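Long-range contacts in neurogenic locus protein delta (Drosophila melanogaster, PDB 7ALK), which acts as a ligand for the Notch receptor in separating neural from epidermal cell lineages, represented here by its extracellular C2, DSL and first EGF-like domains: residues L125-Q133 with S147-Y156; Y167-C175 with T186-I194. One frame throughout, in Å; residues are numbered along the deposited sequence.

Contact 1. Residues L125-Q133 with S147-Y156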
# COMPACT_ATOMS: atom_id res chain seq x y z
N LEU A 125 -24.51 -12.49 -8.68
CA LEU A 125 -25.41 -11.52 -8.07
C LEU A 125 -24.60 -10.55 -7.22
O LEU A 125 -23.79 -10.99 -6.39
CB LEU A 125 -26.49 -12.20 -7.22
CG LEU A 125 -27.39 -13.24 -7.88
CD1 LEU A 125 -28.25 -13.94 -6.84
CD2 LEU A 125 -28.27 -12.59 -8.94
N LEU A 126 -24.82 -9.26 -7.41
CA LEU A 126 -24.12 -8.24 -6.64
C LEU A 126 -24.64 -8.22 -5.21
O LEU A 126 -25.83 -7.99 -4.98
CB LEU A 126 -24.29 -6.87 -7.29
CG LEU A 126 -23.86 -5.66 -6.46
CD1 LEU A 126 -22.35 -5.63 -6.27
CD2 LEU A 126 -24.35 -4.37 -7.09
N ILE A 127 -23.75 -8.45 -4.24
CA ILE A 127 -24.14 -8.47 -2.84
C ILE A 127 -24.12 -7.08 -2.22
O ILE A 127 -25.10 -6.64 -1.61
CB ILE A 127 -23.23 -9.44 -2.05
CG1 ILE A 127 -22.99 -10.73 -2.84
CG2 ILE A 127 -23.85 -9.77 -0.70
CD1 ILE A 127 -21.97 -11.64 -2.19
N GLN A 128 -23.00 -6.36 -2.36
CA GLN A 128 -22.87 -5.05 -1.75
C GLN A 128 -21.90 -4.21 -2.57
O GLN A 128 -20.97 -4.74 -3.19
CB GLN A 128 -22.38 -5.15 -0.30
CG GLN A 128 -22.39 -3.83 0.45
CD GLN A 128 -21.81 -3.94 1.85
OE1 GLN A 128 -21.68 -5.04 2.39
NE2 GLN A 128 -21.46 -2.80 2.44
N ARG A 129 -22.13 -2.90 -2.56
CA ARG A 129 -21.26 -1.94 -3.24
C ARG A 129 -21.00 -0.77 -2.30
O ARG A 129 -21.93 -0.24 -1.68
CB ARG A 129 -21.89 -1.44 -4.54
CG ARG A 129 -21.07 -0.39 -5.26
CD ARG A 129 -21.89 0.29 -6.34
NE ARG A 129 -22.50 -0.67 -7.24
CZ ARG A 129 -22.05 -0.94 -8.46
NH1 ARG A 129 -21.00 -0.31 -8.97
NH2 ARG A 129 -22.67 -1.86 -9.20
N LEU A 130 -19.73 -0.36 -2.19
CA LEU A 130 -19.34 0.76 -1.36
C LEU A 130 -18.43 1.69 -2.14
O LEU A 130 -17.63 1.24 -2.97
CB LEU A 130 -18.66 0.30 -0.06
CG LEU A 130 -17.34 -0.48 -0.14
CD1 LEU A 130 -16.14 0.44 -0.05
CD2 LEU A 130 -17.29 -1.54 0.95
N LEU A 131 -18.55 2.99 -1.87
CA LEU A 131 -17.74 4.02 -2.50
C LEU A 131 -17.02 4.82 -1.43
O LEU A 131 -17.64 5.28 -0.47
CB LEU A 131 -18.60 4.96 -3.36
CG LEU A 131 -19.00 4.54 -4.78
CD1 LEU A 131 -19.90 3.31 -4.78
CD2 LEU A 131 -19.67 5.70 -5.50
N VAL A 132 -15.70 4.97 -1.59
CA VAL A 132 -14.87 5.73 -0.66
C VAL A 132 -14.10 6.76 -1.48
O VAL A 132 -13.22 6.39 -2.27
CB VAL A 132 -13.92 4.84 0.14
CG1 VAL A 132 -13.15 5.66 1.17
CG2 VAL A 132 -14.68 3.71 0.81
N GLN A 133 -14.41 8.04 -1.28
CA GLN A 133 -13.80 9.13 -2.05
C GLN A 133 -13.44 10.23 -1.06
O GLN A 133 -14.32 10.97 -0.60
CB GLN A 133 -14.75 9.62 -3.13
CG GLN A 133 -14.28 10.86 -3.87
CD GLN A 133 -14.99 11.05 -5.20
OE1 GLN A 133 -15.20 10.10 -5.95
NE2 GLN A 133 -15.37 12.29 -5.50
N SER A 147 -18.13 -0.66 6.18
CA SER A 147 -19.37 -0.31 5.49
C SER A 147 -20.45 -1.33 5.81
O SER A 147 -20.22 -2.54 5.70
CB SER A 147 -19.14 -0.24 3.98
OG SER A 147 -20.33 0.10 3.29
N GLU A 148 -21.62 -0.84 6.20
CA GLU A 148 -22.73 -1.69 6.63
C GLU A 148 -23.96 -1.37 5.79
O GLU A 148 -24.41 -0.22 5.76
CB GLU A 148 -23.04 -1.48 8.12
CG GLU A 148 -21.86 -1.75 9.04
CD GLU A 148 -22.06 -1.16 10.42
OE1 GLU A 148 -22.61 -0.04 10.51
OE2 GLU A 148 -21.66 -1.80 11.41
N SER A 149 -24.49 -2.39 5.11
CA SER A 149 -25.71 -2.22 4.32
C SER A 149 -26.92 -2.73 5.09
O SER A 149 -27.02 -2.53 6.31
CB SER A 149 -25.58 -2.94 2.98
OG SER A 149 -26.83 -2.99 2.31
N GLN A 150 -27.85 -3.38 4.39
CA GLN A 150 -29.03 -3.93 5.05
C GLN A 150 -28.73 -5.27 5.71
O GLN A 150 -29.23 -5.56 6.80
CB GLN A 150 -30.18 -4.06 4.05
CG GLN A 150 -31.50 -4.48 4.67
CD GLN A 150 -32.20 -3.34 5.39
OE1 GLN A 150 -31.86 -2.17 5.20
NE2 GLN A 150 -33.18 -3.68 6.22
N TYR A 151 -27.93 -6.11 5.05
CA TYR A 151 -27.58 -7.42 5.57
C TYR A 151 -26.08 -7.65 5.70
O TYR A 151 -25.66 -8.40 6.58
CB TYR A 151 -28.15 -8.53 4.67
CG TYR A 151 -29.65 -8.49 4.51
CD1 TYR A 151 -30.50 -8.92 5.53
CD2 TYR A 151 -30.23 -8.03 3.33
CE1 TYR A 151 -31.87 -8.89 5.38
CE2 TYR A 151 -31.60 -8.00 3.17
CZ TYR A 151 -32.42 -8.43 4.20
OH TYR A 151 -33.78 -8.39 4.05
N THR A 152 -25.26 -7.03 4.85
CA THR A 152 -23.85 -7.33 4.77
C THR A 152 -23.01 -6.22 5.38
O THR A 152 -23.44 -5.07 5.50
CB THR A 152 -23.42 -7.55 3.31
OG1 THR A 152 -23.80 -6.42 2.52
CG2 THR A 152 -24.07 -8.80 2.76
N SER A 153 -21.79 -6.58 5.76
CA SER A 153 -20.84 -5.65 6.36
C SER A 153 -19.44 -6.02 5.90
O SER A 153 -19.06 -7.19 5.97
CB SER A 153 -20.92 -5.67 7.89
OG SER A 153 -19.87 -4.91 8.46
N LEU A 154 -18.68 -5.03 5.44
CA LEU A 154 -17.32 -5.24 4.96
C LEU A 154 -16.38 -4.32 5.72
O LEU A 154 -16.58 -3.10 5.75
CB LEU A 154 -17.22 -4.97 3.45
CG LEU A 154 -15.81 -5.06 2.86
CD1 LEU A 154 -15.18 -6.41 3.17
CD2 LEU A 154 -15.85 -4.84 1.36
N GLU A 155 -15.35 -4.91 6.33
CA GLU A 155 -14.35 -4.17 7.10
C GLU A 155 -13.02 -4.22 6.36
O GLU A 155 -12.62 -5.26 5.84
CB GLU A 155 -14.21 -4.76 8.50
CG GLU A 155 -13.44 -3.88 9.47
CD GLU A 155 -13.46 -4.41 10.89
OE1 GLU A 155 -14.26 -5.34 11.16
OE2 GLU A 155 -12.68 -3.91 11.73
N TYR A 156 -12.32 -3.08 6.33
CA TYR A 156 -11.12 -2.96 5.52
C TYR A 156 -10.22 -1.88 6.10
O TYR A 156 -10.66 -1.00 6.85
CB TYR A 156 -11.45 -2.62 4.06
CG TYR A 156 -12.30 -1.38 3.91
CD1 TYR A 156 -13.68 -1.43 4.07
CD2 TYR A 156 -11.71 -0.15 3.63
CE1 TYR A 156 -14.45 -0.29 3.94
CE2 TYR A 156 -12.48 0.99 3.50
CZ TYR A 156 -13.85 0.92 3.66
OH TYR A 156 -14.62 2.05 3.53
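Gln128 reaches across from its strand and lays its amide against Thr152, the two side chains pointing past one another, each toward the other's backbone. Thr152 OG1 gives a hydrogen bond to Gln128 OE1 at 2.5 Å. The hydroxyl sits above the carbonyl plane, 48° out of it. CG of Gln128 stands anti to the backbone N (chi1 -173°) and the chain beyond it is extended, which carries the amide over to the 147-156 hairpin. The other end of the amide turns to Ser147, with Gln128 NE2 3.2 Å from Ser147 OG. A leucine in place of Gln128 would probably leave the Thr152 hydroxyl without this acceptor in a buried position. The setting is the beta-sandwich of a C2 domain. Strand 125-133 belongs to one antiparallel sheet, and the hairpin 147-156 belongs to the facing one. Strands 125-133 and 153-156 run at 46° to each other, their axes 8.8 Å apart. A classic beta bulge sets both Ile127 and Gln128 opposite Ala110, and both side chains meet Thr152. Ile127 CG2 lies 3.6 Å from Thr152 CG2. Further along, Leu130 and Leu154 meet nearly perpendicular, Leu130 CD2 to Leu154 CD2 at 3.6 Å. Val108 and Phe11 add to this core, Val108 touching both leucines and Phe11 touching Leu154. Val132 CG2 comes alongside the phenol end of Tyr156, 4.1 Å from its CZ. An N-acetylglucosamine of an attached glycan touches both Val132 and Tyr156 at this end.

Contact 2. Residues Y167-C175 with T186-I194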
# COMPACT_ATOMS: atom_id res chain seq x y z
N TYR A 167 11.43 9.05 -0.56
CA TYR A 167 10.95 9.90 0.51
C TYR A 167 10.15 11.06 -0.07
O TYR A 167 10.09 11.26 -1.29
CB TYR A 167 12.12 10.43 1.35
CG TYR A 167 12.96 9.36 2.01
CD1 TYR A 167 13.93 8.67 1.29
CD2 TYR A 167 12.79 9.03 3.34
CE1 TYR A 167 14.71 7.69 1.88
CE2 TYR A 167 13.56 8.05 3.95
CZ TYR A 167 14.52 7.38 3.21
OH TYR A 167 15.28 6.41 3.80
N GLY A 168 9.52 11.83 0.81
CA GLY A 168 8.77 13.01 0.43
C GLY A 168 7.30 12.87 0.76
O GLY A 168 6.87 11.93 1.43
N SER A 169 6.53 13.84 0.27
CA SER A 169 5.09 13.86 0.51
C SER A 169 4.29 13.21 -0.61
O SER A 169 3.23 12.64 -0.35
CB SER A 169 4.61 15.30 0.70
OG SER A 169 3.23 15.34 1.01
N GLY A 170 4.78 13.29 -1.84
CA GLY A 170 4.20 12.58 -2.96
C GLY A 170 4.94 11.31 -3.34
O GLY A 170 4.63 10.74 -4.39
N CYS A 171 5.89 10.87 -2.52
CA CYS A 171 6.73 9.71 -2.82
C CYS A 171 7.42 9.87 -4.18
O CYS A 171 7.34 9.00 -5.05
CB CYS A 171 5.92 8.41 -2.77
SG CYS A 171 4.95 8.17 -1.25
N ALA A 172 8.10 11.00 -4.34
CA ALA A 172 8.78 11.31 -5.59
C ALA A 172 10.27 11.56 -5.44
O ALA A 172 11.02 11.31 -6.39
CB ALA A 172 8.14 12.54 -6.25
N LYS A 173 10.73 12.04 -4.28
CA LYS A 173 12.14 12.35 -4.08
C LYS A 173 12.90 11.09 -3.73
O LYS A 173 12.62 10.45 -2.71
CB LYS A 173 12.30 13.41 -2.99
CG LYS A 173 13.73 13.87 -2.78
CD LYS A 173 14.35 14.35 -4.08
CE LYS A 173 15.78 14.80 -3.88
NZ LYS A 173 15.88 15.90 -2.89
N PHE A 174 13.87 10.72 -4.57
CA PHE A 174 14.65 9.51 -4.37
C PHE A 174 15.84 9.78 -3.46
O PHE A 174 16.46 10.85 -3.53
CB PHE A 174 15.13 8.95 -5.71
CG PHE A 174 16.05 7.77 -5.58
CD1 PHE A 174 15.54 6.49 -5.45
CD2 PHE A 174 17.43 7.93 -5.61
CE1 PHE A 174 16.38 5.40 -5.33
CE2 PHE A 174 18.27 6.85 -5.49
CZ PHE A 174 17.75 5.58 -5.35
N CYS A 175 16.16 8.81 -2.61
CA CYS A 175 17.29 8.92 -1.70
C CYS A 175 17.65 7.52 -1.20
O CYS A 175 16.78 6.80 -0.70
CB CYS A 175 16.97 9.84 -0.52
SG CYS A 175 18.41 10.38 0.43
N THR A 186 23.09 9.14 5.32
CA THR A 186 21.72 8.65 5.41
C THR A 186 20.79 9.68 4.76
O THR A 186 21.24 10.64 4.13
CB THR A 186 21.33 8.39 6.87
OG1 THR A 186 21.04 9.64 7.52
CG2 THR A 186 22.47 7.70 7.62
N CYS A 187 19.49 9.47 4.91
CA CYS A 187 18.48 10.37 4.36
C CYS A 187 17.57 10.89 5.46
O CYS A 187 17.33 10.22 6.47
CB CYS A 187 17.64 9.68 3.27
SG CYS A 187 18.58 8.99 1.90
N SER A 188 17.04 12.09 5.25
CA SER A 188 16.11 12.71 6.18
C SER A 188 14.69 12.23 5.90
O SER A 188 14.49 11.14 5.34
CB SER A 188 16.18 14.23 6.09
OG SER A 188 15.86 14.68 4.78
N GLU A 189 13.69 13.02 6.29
CA GLU A 189 12.30 12.67 6.03
C GLU A 189 11.82 13.10 4.65
O GLU A 189 10.99 12.41 4.06
CB GLU A 189 11.39 13.28 7.10
CG GLU A 189 11.47 12.59 8.46
CD GLU A 189 10.38 13.06 9.41
OE1 GLU A 189 9.54 13.88 8.99
OE2 GLU A 189 10.37 12.59 10.57
N THR A 190 12.33 14.21 4.13
CA THR A 190 11.95 14.68 2.81
C THR A 190 12.85 14.15 1.70
O THR A 190 12.54 14.35 0.52
CB THR A 190 11.94 16.22 2.77
OG1 THR A 190 13.22 16.72 3.16
CG2 THR A 190 10.88 16.76 3.72
N GLY A 191 13.95 13.50 2.04
CA GLY A 191 14.82 12.88 1.07
C GLY A 191 16.18 13.53 0.87
O GLY A 191 16.82 13.27 -0.16
N GLU A 192 16.64 14.37 1.80
CA GLU A 192 17.92 15.05 1.67
C GLU A 192 19.04 14.20 2.24
O GLU A 192 18.86 13.50 3.24
CB GLU A 192 17.88 16.41 2.35
CG GLU A 192 16.94 17.40 1.69
CD GLU A 192 17.24 17.59 0.22
OE1 GLU A 192 18.43 17.65 -0.14
OE2 GLU A 192 16.28 17.68 -0.58
N ILE A 193 20.21 14.28 1.61
CA ILE A 193 21.38 13.51 2.01
C ILE A 193 21.96 14.10 3.29
O ILE A 193 22.69 15.10 3.25
CB ILE A 193 22.43 13.46 0.89
CG1 ILE A 193 21.87 12.71 -0.32
CG2 ILE A 193 23.71 12.81 1.37
CD1 ILE A 193 22.83 12.64 -1.49
N ILE A 194 21.64 13.50 4.43
CA ILE A 194 22.26 13.86 5.70
C ILE A 194 23.45 12.94 5.90
O ILE A 194 23.32 11.71 5.88
CB ILE A 194 21.26 13.74 6.86
CG1 ILE A 194 20.07 14.67 6.63
CG2 ILE A 194 21.95 14.08 8.18
CD1 ILE A 194 20.44 16.13 6.50
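Cys175 and Cys187 are joined by a disulfide, SG to SG at 2.0 Å with chi3 -92°, and the close packing gathers around it. Cys187 CB lies over one face of the Tyr167 ring in a CH-pi contact, 4.2 Å from the centroid and 27° off the ring normal. Cys187 SG stands obliquely to the same ring. With CG anti to the carbonyl carbon (chi1 -60°), the Tyr167 ring is directed at the other segment, CE1 toward Cys187 CB and CD2 toward Ser188 O. Tyr167 CB rests on the turn, 3.6 Å from Gly191 N. Gly191 O lies beside the bridge, 3.4 Å from Cys175 SG.

The solvent side is looser and held by charge. Lys173 passes Thr190 O with CG at 3.5 Å, then bends at chi2 and chi4. Its NZ forms a salt bridge with Glu192 OE2 at 2.9 Å. Both side chains are exposed. Within the turn, Glu192 N gives a hydrogen bond to Ser188 OG.

A second disulfide, Cys171 to Cys162, fastens the 167-175 loop from elsewhere. Short strand pairs and turns stapled by disulfides are characteristic of the EGF-related DSL domain of Notch ligands.

How the contacts relate
From the N terminus the chain first builds the C2 domain. Contact 1 comes late in it and closes a loop of 13 residues between strand 125-133 and the hairpin 147-156, tying one sheet of the sandwich to the other. Strand 153-161, which also pairs with strand 3-12, then leads into the DSL domain. There contact 2 closes a loop of 10 residues, linking the small 166-167/173-174 pair to the sheet of strands 178-180, 183-187 and 193-195. The contacts follow in series and neither nest nor cross. The centres of contact 1 and contact 2 are about 38 Å apart, on opposite sides of the chain's centre. The nearest atoms of the two contacts are about 17 Å apart.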